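Local coordinates for protein triacylglycerol lipase (Clostridium botulinum, PDB 5AH1) that hydrolyses synthetic polyesters and, as a lipase-family esterase, probably the ester bonds of triacylglycerols, at residues D92-Y97 with S264-L269; D232-S237 with V386-S391; W331-T336 with I390-P395. All blocks are in the same frame, centred on the assembly; numbering follows the deposited sequence.

Contacts 2 and 3 are neighbours in the fold, with centres 8 Å apart. Both use the loop between helix 357-363 and strand 403-405, and they share I390 and S391. V387 O of contact 2 lies 3.1 Å from Q392 NE2 of contact 3, a weak hydrogen bond. Contact 1 stands apart: its centre is 27 Å from that of contact 2 and 29 Å from that of contact 3, and its nearest atoms are about 14 Å from contact 2. A potassium ion binds to S237 O in contact 2, and a second lies about 11 Å from the V386 side chain. The V387 side chain lies near, without touching, what is probably the nucleophile elbow of this hydrolase.

Contact 1 of 3, residues D92-Y97 with S264-L269; sequences DELLGY and SSIYDL
L94 and L95 reach I266 from two successive left-handed backbone conformations, and G96 follows with positive phi as well. This turn carries L94 N to I266 O at 2.8 Å, nearly straight at 165° and in the carbonyl plane. The L95 side chain meets I266 at about a right angle. A chi1 of 64° puts I266 CG2 beside its backbone N, where it lies 3.9 Å from L95 CG. The extended second torsion carries I266 CD1 to the same leucine. L94 CD2 lies 3.9 Å from Y267 CB and passes obliquely by the ring. Within the alpha/beta-hydrolase fold, the contact joins the loop after strand 80-83 to the loop between helices 242-257 and 284-292. L94 and Y267 both also rest on L253 of helix 242-257. The buried E93 carboxylate is divided. E93 OE2 takes a weak bond from D268 N at 2.9 Å, bent to 129°. OE1 meets K270 in a salt bridge and accepts from G90 N. D268 turns its own carboxylate to R161 and to K270 N. E93 OE2 and D268 OD2 are like charges 5.4 Å apart, which K270 and R161 probably offset.

Contact 2 of 3, residues D232-S237 with V386-S391; sequences DGTTLS and VVNCIS. With K (potassium ion), chain D.
S391 OG donates to G233 O at 2.6 Å, in the carbonyl plane and on a lone pair. S391 OG also accepts from D232 N at 2.8 Å. With chi1 at -179° the hydroxyl of S391 swings away from its own N-H and reaches both partners. T234, the N-cap of helix 235-239, works in the same double way. T234 OG1 donates to V386 O at 2.7 Å and accepts from L236 N at 3.1 Å. N388 uses both ends of its amide on T235. N388 OD1 accepts from T235 N at 2.9 Å, in its carbonyl plane and on a lone pair, with an N-H...O angle of 163°. N388 ND2 donates to T235 OG1 at 3.0 Å, straight at 169° and close to the amide plane. ND2 also binds W380 O. Three hydrogen bonds thus hold the amide, which fixes its rotation. The D232 carboxylate turns elsewhere, to K396 and L397 N. Outside this polar network, L236 CB and CD2 lie near V386 O. L236 CD2 then meets V386 CG1 at 4.5 Å, a loose apolar touch backed by M363 and T359 of helix 357-363. At the far end, S237 O binds potassium with D238 and M240. The buried hydroxyls of T234 and S391 each both give and take a hydrogen bond. S391 fixes the turn leading in, while N388 and T234 tie the first turn of the helix to 386-391.

Contact 3 of 3, residues W331-T336 with I390-P395; sequences WTTQAT and ISQDGP
Q392 lays its side-chain amide against the backbone of T333. The contact lies just past the C-terminal end of strand 327-331, which belongs to the central parallel sheet of the alpha/beta-hydrolase fold. Q392 OE1 accepts from T333 N at 2.8 Å, with an N-H...O angle of 154° and the donor tilted from the carbonyl plane. Q392 NE2 donates to T333 O at 3.2 Å. That bond is more bent, at 140°; the donor lies in the T333 carbonyl plane, but T333 O is tilted out of the Q392 amide plane. One amide thus serves both the N-H and the C=O of a single residue, which holds it against rotation. The Q392 chain is extended beyond CG (chi2 -178°), which carries the amide across to T333. T333 OG1 finds its partners elsewhere, in D384 OD2 and S228 OG. One water joins the two backbones: it donates to W331 O at 2.8 Å and to Q392 O at 2.7 Å. The water gives one hydrogen to each carbonyl and so bridges two acceptors that could not bond to each other. D393 OD1 forms a salt bridge with K396, while D393 O accepts from S330 OG. T332 packs obliquely against the glutamine. T332 CG2 touches the amide end, 3.7 Å from Q392 OE1, and T332 OG1 rests 3.4 Å from Q392 CB.

Contact 1 of 3, residues D92-Y97 with S264-L269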
ATOM      1  N   ASP A  92      -3.154  -9.206 -14.417  1.00 14.66           N
ATOM      2  CA  ASP A  92      -2.850 -10.395 -15.205  1.00 16.33           C
ATOM      3  C   ASP A  92      -2.249 -11.521 -14.363  1.00 15.74           C
ATOM      4  O   ASP A  92      -1.778 -12.514 -14.906  1.00 18.43           O
ATOM      5  CB  ASP A  92      -1.860 -10.034 -16.317  1.00 18.64           C
ATOM      6  CG  ASP A  92      -0.511  -9.564 -15.774  1.00 21.18           C
ATOM      7  OD1 ASP A  92      -0.493  -8.811 -14.779  1.00 21.00           O
ATOM      8  OD2 ASP A  92       0.532  -9.957 -16.344  1.00 24.13           O
ATOM      9  N   GLU A  93      -2.259 -11.373 -13.045  1.00 12.94           N
ATOM     10  CA  GLU A  93      -1.683 -12.373 -12.152  1.00 12.30           C
ATOM     11  C   GLU A  93      -2.760 -13.000 -11.271  1.00 12.79           C
ATOM     12  O   GLU A  93      -3.881 -12.500 -11.200  1.00 13.70           O
ATOM     13  CB  GLU A  93      -0.568 -11.736 -11.302  1.00 11.66           C
ATOM     14  CG  GLU A  93       0.564 -11.161 -12.164  1.00 12.38           C
ATOM     15  CD  GLU A  93       1.733 -10.608 -11.381  1.00 12.58           C
ATOM     16  OE1 GLU A  93       1.684  -9.440 -10.956  1.00 12.58           O
ATOM     17  OE2 GLU A  93       2.743 -11.320 -11.239  1.00 15.07           O
ATOM     18  N   LEU A  94      -2.411 -14.122 -10.648  1.00 12.65           N
ATOM     19  CA  LEU A  94      -3.282 -14.832  -9.702  1.00 13.01           C
ATOM     20  C   LEU A  94      -4.570 -15.336 -10.337  1.00 14.53           C
ATOM     21  O   LEU A  94      -5.598 -15.445  -9.663  1.00 14.63           O
ATOM     22  CB  LEU A  94      -3.606 -13.965  -8.476  1.00 12.77           C
ATOM     23  CG  LEU A  94      -2.413 -13.401  -7.704  1.00 13.60           C
ATOM     24  CD1 LEU A  94      -2.908 -12.707  -6.439  1.00 14.41           C
ATOM     25  CD2 LEU A  94      -1.391 -14.497  -7.380  1.00 14.12           C
ATOM     26  N   LEU A  95      -4.496 -15.666 -11.624  1.00 15.63           N
ATOM     27  CA  LEU A  95      -5.615 -16.264 -12.345  1.00 16.25           C
ATOM     28  C   LEU A  95      -6.876 -15.432 -12.196  1.00 16.53           C
ATOM     29  O   LEU A  95      -7.983 -15.962 -12.095  1.00 17.61           O
ATOM     30  CB  LEU A  95      -5.842 -17.702 -11.870  1.00 16.93           C
ATOM     31  CG  LEU A  95      -4.656 -18.619 -12.182  1.00 18.16           C
ATOM     32  CD1 LEU A  95      -4.841 -19.976 -11.561  1.00 19.32           C
ATOM     33  CD2 LEU A  95      -4.438 -18.759 -13.675  1.00 19.26           C
ATOM     34  N   GLY A  96      -6.708 -14.117 -12.216  1.00 17.31           N
ATOM     35  CA  GLY A  96      -7.847 -13.219 -12.259  1.00 17.48           C
ATOM     36  C   GLY A  96      -8.324 -12.704 -10.915  1.00 15.89           C
ATOM     37  O   GLY A  96      -9.188 -11.826 -10.885  1.00 15.97           O
ATOM     38  N   TYR A  97      -7.803 -13.237  -9.811  1.00 14.06           N
ATOM     39  CA  TYR A  97      -8.172 -12.705  -8.509  1.00 12.88           C
ATOM     40  C   TYR A  97      -7.530 -11.337  -8.367  1.00 12.29           C
ATOM     41  O   TYR A  97      -6.315 -11.223  -8.478  1.00 13.27           O
ATOM     42  CB  TYR A  97      -7.685 -13.613  -7.381  1.00 12.88           C
ATOM     43  CG  TYR A  97      -8.317 -13.271  -6.051  1.00 13.39           C
ATOM     44  CD1 TYR A  97      -9.521 -13.839  -5.671  1.00 13.68           C
ATOM     45  CD2 TYR A  97      -7.723 -12.361  -5.185  1.00 12.77           C
ATOM     46  CE1 TYR A  97     -10.111 -13.515  -4.468  1.00 13.71           C
ATOM     47  CE2 TYR A  97      -8.318 -12.029  -3.988  1.00 13.26           C
ATOM     48  CZ  TYR A  97      -9.505 -12.616  -3.629  1.00 13.63           C
ATOM     49  OH  TYR A  97     -10.116 -12.292  -2.442  1.00 15.81           O
ATOM     50  N   SER A 264       2.556 -22.429  -8.467  1.00 16.78           N
ATOM     51  CA  SER A 264       2.416 -22.384  -9.918  1.00 16.86           C
ATOM     52  C   SER A 264       2.814 -21.004 -10.409  1.00 15.23           C
ATOM     53  O   SER A 264       2.862 -20.045  -9.636  1.00 14.82           O
ATOM     54  CB  SER A 264       0.993 -22.726 -10.353  1.00 18.26           C
ATOM     55  OG  SER A 264       0.096 -21.699 -10.007  1.00 18.60           O
ATOM     56  N   SER A 265       3.105 -20.905 -11.700  1.00 14.64           N
ATOM     57  CA  SER A 265       3.630 -19.672 -12.278  1.00 15.87           C
ATOM     58  C   SER A 265       2.520 -18.681 -12.568  1.00 15.06           C
ATOM     59  O   SER A 265       2.188 -18.432 -13.720  1.00 16.20           O
ATOM     60  CB  SER A 265       4.403 -19.974 -13.561  1.00 17.46           C
ATOM     61  OG  SER A 265       5.434 -20.891 -13.295  1.00 19.32           O
ATOM     62  N   ILE A 266       1.954 -18.107 -11.513  1.00 12.81           N
ATOM     63  CA  ILE A 266       0.842 -17.177 -11.654  1.00 13.28           C
ATOM     64  C   ILE A 266       1.127 -15.863 -10.923  1.00 13.58           C
ATOM     65  O   ILE A 266       0.231 -15.043 -10.745  1.00 14.24           O
ATOM     66  CB  ILE A 266      -0.492 -17.819 -11.198  1.00 13.43           C
ATOM     67  CG1 ILE A 266      -0.477 -18.156  -9.703  1.00 14.85           C
ATOM     68  CG2 ILE A 266      -0.779 -19.051 -12.047  1.00 13.24           C
ATOM     69  CD1 ILE A 266      -1.805 -18.714  -9.173  1.00 14.42           C
ATOM     70  N   TYR A 267       2.377 -15.656 -10.512  1.00 12.94           N
ATOM     71  CA  TYR A 267       2.804 -14.373  -9.962  1.00 12.12           C
ATOM     72  C   TYR A 267       4.319 -14.225 -10.077  1.00 12.40           C
ATOM     73  O   TYR A 267       5.046 -15.204 -10.152  1.00 12.92           O
ATOM     74  CB  TYR A 267       2.334 -14.192  -8.508  1.00 13.48           C
ATOM     75  CG  TYR A 267       2.830 -15.241  -7.557  1.00 13.01           C
ATOM     76  CD1 TYR A 267       2.169 -16.457  -7.428  1.00 13.62           C
ATOM     77  CD2 TYR A 267       3.972 -15.035  -6.805  1.00 14.22           C
ATOM     78  CE1 TYR A 267       2.621 -17.428  -6.565  1.00 14.23           C
ATOM     79  CE2 TYR A 267       4.430 -15.992  -5.940  1.00 14.58           C
ATOM     80  CZ  TYR A 267       3.766 -17.194  -5.827  1.00 15.32           C
ATOM     81  OH  TYR A 267       4.261 -18.133  -4.957  1.00 16.38           O
ATOM     82  N   ASP A 268       4.768 -12.979 -10.097  1.00 12.34           N
ATOM     83  CA  ASP A 268       6.156 -12.605 -10.361  1.00 12.12           C
ATOM     84  C   ASP A 268       6.534 -11.624  -9.256  1.00 10.48           C
ATOM     85  O   ASP A 268       5.795 -10.678  -8.987  1.00 10.29           O
ATOM     86  CB  ASP A 268       6.192 -11.960 -11.758  1.00 14.16           C
ATOM     87  CG  ASP A 268       7.564 -11.426 -12.184  1.00 15.30           C
ATOM     88  OD1 ASP A 268       8.537 -11.410 -11.398  1.00 13.98           O
ATOM     89  OD2 ASP A 268       7.650 -11.004 -13.367  1.00 17.48           O
ATOM     90  N   LEU A 269       7.643 -11.872  -8.573  1.00  9.87           N
ATOM     91  CA  LEU A 269       8.087 -10.994  -7.478  1.00 10.27           C
ATOM     92  C   LEU A 269       8.819  -9.747  -7.971  1.00  9.41           C
ATOM     93  O   LEU A 269       9.072  -8.833  -7.191  1.00  9.59           O
ATOM     94  CB  LEU A 269       8.959 -11.745  -6.483  1.00 11.55           C
ATOM     95  CG  LEU A 269       8.279 -12.944  -5.829  1.00 14.22           C
ATOM     96  CD1 LEU A 269       9.282 -13.736  -5.010  1.00 16.42           C
ATOM     97  CD2 LEU A 269       7.095 -12.512  -4.974  1.00 15.72           C
TER

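Contact 2 of 3, residues D232-S237 with V386-S391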
ATOM      1  N   ASP A 232       3.560   5.388   9.594  1.00  6.42           N
ATOM      2  CA  ASP A 232       4.632   5.327  10.586  1.00  6.26           C
ATOM      3  C   ASP A 232       5.187   3.907  10.747  1.00  6.90           C
ATOM      4  O   ASP A 232       5.783   3.594  11.763  1.00  7.48           O
ATOM      5  CB  ASP A 232       4.152   5.851  11.945  1.00  6.87           C
ATOM      6  CG  ASP A 232       3.947   7.345  11.962  1.00  6.78           C
ATOM      7  OD1 ASP A 232       4.693   8.077  11.273  1.00  7.42           O
ATOM      8  OD2 ASP A 232       3.045   7.789  12.711  1.00  8.23           O
ATOM      9  N   GLY A 233       5.040   3.071   9.727  1.00  6.64           N
ATOM     10  CA  GLY A 233       5.505   1.696   9.796  1.00  6.98           C
ATOM     11  C   GLY A 233       4.507   0.779  10.484  1.00  7.10           C
ATOM     12  O   GLY A 233       3.429   1.193  10.924  1.00  7.86           O
ATOM     13  N   THR A 234       4.865  -0.486  10.557  1.00  7.21           N
ATOM     14  CA  THR A 234       4.116  -1.447  11.319  1.00  7.26           C
ATOM     15  C   THR A 234       5.068  -2.247  12.184  1.00  7.04           C
ATOM     16  O   THR A 234       6.111  -2.712  11.727  1.00  7.11           O
ATOM     17  CB  THR A 234       3.300  -2.406  10.427  1.00  7.49           C
ATOM     18  OG1 THR A 234       2.824  -3.451  11.264  1.00  7.87           O
ATOM     19  CG2 THR A 234       4.118  -2.985   9.255  1.00  8.62           C
ATOM     20  N   THR A 235       4.680  -2.437  13.440  1.00  7.27           N
ATOM     21  CA  THR A 235       5.511  -3.220  14.345  1.00  7.78           C
ATOM     22  C   THR A 235       5.503  -4.706  14.002  1.00  7.50           C
ATOM     23  O   THR A 235       6.321  -5.448  14.518  1.00  8.26           O
ATOM     24  CB  THR A 235       5.158  -2.997  15.821  1.00  8.68           C
ATOM     25  OG1 THR A 235       3.838  -3.470  16.095  1.00  8.05           O
ATOM     26  CG2 THR A 235       5.310  -1.531  16.210  1.00  9.55           C
ATOM     27  N   LEU A 236       4.650  -5.121  13.071  1.00  7.95           N
ATOM     28  CA  LEU A 236       4.738  -6.486  12.550  1.00  8.42           C
ATOM     29  C   LEU A 236       6.093  -6.712  11.888  1.00  7.19           C
ATOM     30  O   LEU A 236       6.712  -7.774  12.048  1.00  8.78           O
ATOM     31  CB  LEU A 236       3.606  -6.798  11.575  1.00  9.48           C
ATOM     32  CG  LEU A 236       3.539  -8.253  11.096  1.00 11.05           C
ATOM     33  CD1 LEU A 236       3.373  -9.219  12.260  1.00 12.63           C
ATOM     34  CD2 LEU A 236       2.417  -8.404  10.105  1.00 10.69           C
ATOM     35  N   SER A 237       6.594  -5.717  11.160  1.00  7.63           N
ATOM     36  CA  SER A 237       7.937  -5.842  10.627  1.00  8.06           C
ATOM     37  C   SER A 237       8.970  -5.786  11.755  1.00  7.61           C
ATOM     38  O   SER A 237       9.892  -6.606  11.791  1.00  9.00           O
ATOM     39  CB  SER A 237       8.252  -4.797   9.567  1.00  8.80           C
ATOM     40  OG  SER A 237       9.605  -4.973   9.187  1.00  9.34           O
ATOM     41  N   VAL A 386      -2.410  -6.318  10.356  1.00  8.83           N
ATOM     42  CA  VAL A 386      -1.159  -6.082   9.631  1.00  8.54           C
ATOM     43  C   VAL A 386      -0.476  -4.775  10.034  1.00  7.99           C
ATOM     44  O   VAL A 386       0.750  -4.749  10.158  1.00  8.48           O
ATOM     45  CB  VAL A 386      -1.375  -6.163   8.092  1.00  9.33           C
ATOM     46  CG1 VAL A 386      -0.085  -5.947   7.345  1.00  9.43           C
ATOM     47  CG2 VAL A 386      -1.969  -7.501   7.713  1.00  9.51           C
ATOM     48  N   VAL A 387      -1.264  -3.727  10.255  1.00  7.16           N
ATOM     49  CA  VAL A 387      -0.731  -2.401  10.547  1.00  6.67           C
ATOM     50  C   VAL A 387      -1.373  -1.813  11.796  1.00  7.55           C
ATOM     51  O   VAL A 387      -2.587  -1.812  11.943  1.00  8.59           O
ATOM     52  CB  VAL A 387      -0.938  -1.428   9.354  1.00  7.21           C
ATOM     53  CG1 VAL A 387      -0.370  -0.063   9.651  1.00  7.83           C
ATOM     54  CG2 VAL A 387      -0.297  -1.997   8.088  1.00  7.28           C
ATOM     55  N   ASN A 388      -0.538  -1.267  12.680  1.00  7.24           N
ATOM     56  CA  ASN A 388      -1.034  -0.583  13.873  1.00  7.21           C
ATOM     57  C   ASN A 388      -1.934   0.587  13.480  1.00  6.79           C
ATOM     58  O   ASN A 388      -1.582   1.354  12.592  1.00  7.74           O
ATOM     59  CB  ASN A 388       0.133  -0.054  14.704  1.00  6.83           C
ATOM     60  CG  ASN A 388       1.283  -1.044  14.799  1.00  7.80           C
ATOM     61  OD1 ASN A 388       2.031  -1.209  13.841  1.00  7.77           O
ATOM     62  ND2 ASN A 388       1.415  -1.718  15.940  1.00  8.00           N
ATOM     63  N   CYS A 389      -3.064   0.755  14.160  1.00  7.74           N
ATOM     64  CA  CYS A 389      -3.993   1.822  13.829  1.00  8.01           C
ATOM     65  C   CYS A 389      -3.373   3.197  13.935  1.00  8.56           C
ATOM     66  O   CYS A 389      -3.629   4.059  13.095  1.00  7.95           O
ATOM     67  CB  CYS A 389      -5.249   1.741  14.699  1.00  8.93           C
ATOM     68  SG  CYS A 389      -6.192   0.233  14.509  1.00  9.05           S
ATOM     69  N   ILE A 390      -2.544   3.400  14.954  1.00  8.10           N
ATOM     70  CA  ILE A 390      -1.958   4.711  15.199  1.00  7.93           C
ATOM     71  C   ILE A 390      -1.124   5.185  14.006  1.00  7.74           C
ATOM     72  O   ILE A 390      -0.973   6.377  13.784  1.00  7.97           O
ATOM     73  CB  ILE A 390      -1.076   4.688  16.498  1.00  8.49           C
ATOM     74  CG1 ILE A 390      -0.645   6.098  16.898  1.00  9.52           C
ATOM     75  CG2 ILE A 390       0.138   3.790  16.334  1.00  8.75           C
ATOM     76  CD1 ILE A 390       0.101   6.161  18.208  1.00 10.59           C
ATOM     77  N   SER A 391      -0.575   4.232  13.253  1.00  6.90           N
ATOM     78  CA  SER A 391       0.319   4.523  12.143  1.00  6.40           C
ATOM     79  C   SER A 391      -0.418   4.959  10.876  1.00  6.57           C
ATOM     80  O   SER A 391       0.186   5.512   9.969  1.00  6.48           O
ATOM     81  CB  SER A 391       1.102   3.249  11.846  1.00  7.02           C
ATOM     82  OG  SER A 391       2.018   3.428  10.793  1.00  7.19           O
TER
HETATM   83  K     K D1457      12.497  -7.098  12.601  1.00 10.14           K

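Contact 3 of 3, residues W331-T336 with I390-P395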
ATOM      1  N   TRP A 331      -7.286   6.782   5.593  1.00  7.50           N
ATOM      2  CA  TRP A 331      -8.286   5.860   6.100  1.00  7.80           C
ATOM      3  C   TRP A 331      -7.605   4.795   6.947  1.00  7.61           C
ATOM      4  O   TRP A 331      -6.604   4.197   6.526  1.00  7.43           O
ATOM      5  CB  TRP A 331      -9.020   5.215   4.932  1.00  8.45           C
ATOM      6  CG  TRP A 331      -9.763   6.205   4.101  1.00  7.97           C
ATOM      7  CD1 TRP A 331      -9.293   6.890   3.025  1.00  8.38           C
ATOM      8  CD2 TRP A 331     -11.111   6.649   4.307  1.00  8.72           C
ATOM      9  NE1 TRP A 331     -10.270   7.727   2.540  1.00  8.65           N
ATOM     10  CE2 TRP A 331     -11.400   7.594   3.303  1.00  9.07           C
ATOM     11  CE3 TRP A 331     -12.101   6.335   5.247  1.00  9.84           C
ATOM     12  CZ2 TRP A 331     -12.645   8.223   3.203  1.00  9.60           C
ATOM     13  CZ3 TRP A 331     -13.321   6.956   5.153  1.00  9.76           C
ATOM     14  CH2 TRP A 331     -13.595   7.885   4.132  1.00  9.80           C
ATOM     15  N   THR A 332      -8.159   4.592   8.142  1.00  7.31           N
ATOM     16  CA  THR A 332      -7.648   3.668   9.149  1.00  7.93           C
ATOM     17  C   THR A 332      -8.628   2.505   9.302  1.00  8.17           C
ATOM     18  O   THR A 332      -9.834   2.730   9.489  1.00  8.74           O
ATOM     19  CB  THR A 332      -7.510   4.386  10.516  1.00  8.66           C
ATOM     20  OG1 THR A 332      -6.556   5.454  10.400  1.00  8.63           O
ATOM     21  CG2 THR A 332      -7.064   3.413  11.604  1.00  8.19           C
ATOM     22  N   THR A 333      -8.110   1.286   9.187  1.00  8.29           N
ATOM     23  CA  THR A 333      -8.867   0.078   9.470  1.00  8.73           C
ATOM     24  C   THR A 333      -8.484  -0.458  10.840  1.00  8.17           C
ATOM     25  O   THR A 333      -7.319  -0.359  11.250  1.00  8.06           O
ATOM     26  CB  THR A 333      -8.626  -0.995   8.379  1.00  9.07           C
ATOM     27  OG1 THR A 333      -7.264  -0.936   7.921  1.00  9.05           O
ATOM     28  CG2 THR A 333      -9.537  -0.766   7.189  1.00  9.49           C
ATOM     29  N   GLN A 334      -9.454  -1.053  11.530  1.00  9.24           N
ATOM     30  CA  GLN A 334      -9.233  -1.671  12.839  1.00  8.88           C
ATOM     31  C   GLN A 334     -10.067  -2.937  12.945  1.00  9.15           C
ATOM     32  O   GLN A 334     -11.226  -2.932  12.540  1.00  9.44           O
ATOM     33  CB  GLN A 334      -9.623  -0.713  13.964  1.00  9.50           C
ATOM     34  CG  GLN A 334      -9.520  -1.364  15.340  1.00 10.25           C
ATOM     35  CD  GLN A 334      -9.793  -0.420  16.474  1.00 11.45           C
ATOM     36  OE1 GLN A 334      -9.952   0.788  16.288  1.00 13.24           O
ATOM     37  NE2 GLN A 334      -9.833  -0.970  17.677  1.00 13.31           N
ATOM     38  N   ALA A 335      -9.484  -4.000  13.498  1.00  9.17           N
ATOM     39  CA  ALA A 335     -10.236  -5.229  13.736  1.00  9.39           C
ATOM     40  C   ALA A 335      -9.802  -5.923  15.034  1.00  9.61           C
ATOM     41  O   ALA A 335     -10.024  -7.120  15.213  1.00 10.86           O
ATOM     42  CB  ALA A 335     -10.158  -6.183  12.544  1.00 10.87           C
ATOM     43  N   THR A 336      -9.218  -5.154  15.948  1.00  9.54           N
ATOM     44  CA  THR A 336      -8.917  -5.618  17.295  1.00  9.37           C
ATOM     45  C   THR A 336      -9.789  -4.941  18.350  1.00 10.68           C
ATOM     46  O   THR A 336     -10.409  -3.896  18.108  1.00 11.20           O
ATOM     47  CB  THR A 336      -7.448  -5.359  17.672  1.00  9.69           C
ATOM     48  OG1 THR A 336      -7.143  -3.974  17.531  1.00 10.48           O
ATOM     49  CG2 THR A 336      -6.504  -6.169  16.791  1.00 10.63           C
ATOM     50  N   ILE A 390      -2.544   3.400  14.954  1.00  8.10           N
ATOM     51  CA  ILE A 390      -1.958   4.711  15.199  1.00  7.93           C
ATOM     52  C   ILE A 390      -1.124   5.185  14.006  1.00  7.74           C
ATOM     53  O   ILE A 390      -0.973   6.377  13.784  1.00  7.97           O
ATOM     54  CB  ILE A 390      -1.076   4.688  16.498  1.00  8.49           C
ATOM     55  CG1 ILE A 390      -0.645   6.098  16.898  1.00  9.52           C
ATOM     56  CG2 ILE A 390       0.138   3.790  16.334  1.00  8.75           C
ATOM     57  CD1 ILE A 390       0.101   6.161  18.208  1.00 10.59           C
ATOM     58  N   SER A 391      -0.575   4.232  13.253  1.00  6.90           N
ATOM     59  CA  SER A 391       0.319   4.523  12.143  1.00  6.40           C
ATOM     60  C   SER A 391      -0.418   4.959  10.876  1.00  6.57           C
ATOM     61  O   SER A 391       0.186   5.512   9.969  1.00  6.48           O
ATOM     62  CB  SER A 391       1.102   3.249  11.846  1.00  7.02           C
ATOM     63  OG  SER A 391       2.018   3.428  10.793  1.00  7.19           O
ATOM     64  N   GLN A 392      -1.737   4.755  10.831  1.00  7.56           N
ATOM     65  CA  GLN A 392      -2.467   4.825   9.573  1.00  7.27           C
ATOM     66  C   GLN A 392      -2.969   6.225   9.192  1.00  7.49           C
ATOM     67  O   GLN A 392      -3.211   6.487   8.009  1.00  8.03           O
ATOM     68  CB  GLN A 392      -3.630   3.824   9.594  1.00  7.11           C
ATOM     69  CG  GLN A 392      -3.179   2.380   9.661  1.00  7.04           C
ATOM     70  CD  GLN A 392      -4.343   1.422   9.643  1.00  7.95           C
ATOM     71  OE1 GLN A 392      -5.312   1.644   8.923  1.00  7.88           O
ATOM     72  NE2 GLN A 392      -4.295   0.377  10.463  1.00  8.56           N
ATOM     73  N   ASP A 393      -3.113   7.125  10.164  1.00  7.79           N
ATOM     74  CA  ASP A 393      -3.723   8.420   9.873  1.00  7.72           C
ATOM     75  C   ASP A 393      -2.802   9.390   9.136  1.00  7.40           C
ATOM     76  O   ASP A 393      -3.272  10.398   8.614  1.00  8.77           O
ATOM     77  CB  ASP A 393      -4.332   9.068  11.134  1.00  8.57           C
ATOM     78  CG  ASP A 393      -3.309   9.429  12.179  1.00  9.36           C
ATOM     79  OD1 ASP A 393      -2.118   9.127  12.001  1.00  9.86           O
ATOM     80  OD2 ASP A 393      -3.732  10.024  13.195  1.00 11.55           O
ATOM     81  N   GLY A 394      -1.512   9.071   9.069  1.00  7.60           N
ATOM     82  CA  GLY A 394      -0.565   9.928   8.396  1.00  6.77           C
ATOM     83  C   GLY A 394       0.780   9.822   9.061  1.00  7.29           C
ATOM     84  O   GLY A 394       0.882   9.273  10.154  1.00  7.72           O
ATOM     85  N   PRO A 395       1.813  10.332   8.389  1.00  7.01           N
ATOM     86  CA  PRO A 395       3.165  10.266   8.943  1.00  7.13           C
ATOM     87  C   PRO A 395       3.306  11.237  10.118  1.00  7.60           C
ATOM     88  O   PRO A 395       2.892  12.397  10.002  1.00  7.94           O
ATOM     89  CB  PRO A 395       4.028  10.692   7.760  1.00  7.83           C
ATOM     90  CG  PRO A 395       3.123  11.626   6.977  1.00  8.41           C
ATOM     91  CD  PRO A 395       1.776  10.993   7.068  1.00  8.12           C
TER
HETATM   92  O   HOH W   1      -3.974   4.997   5.857  1.00  7.77           O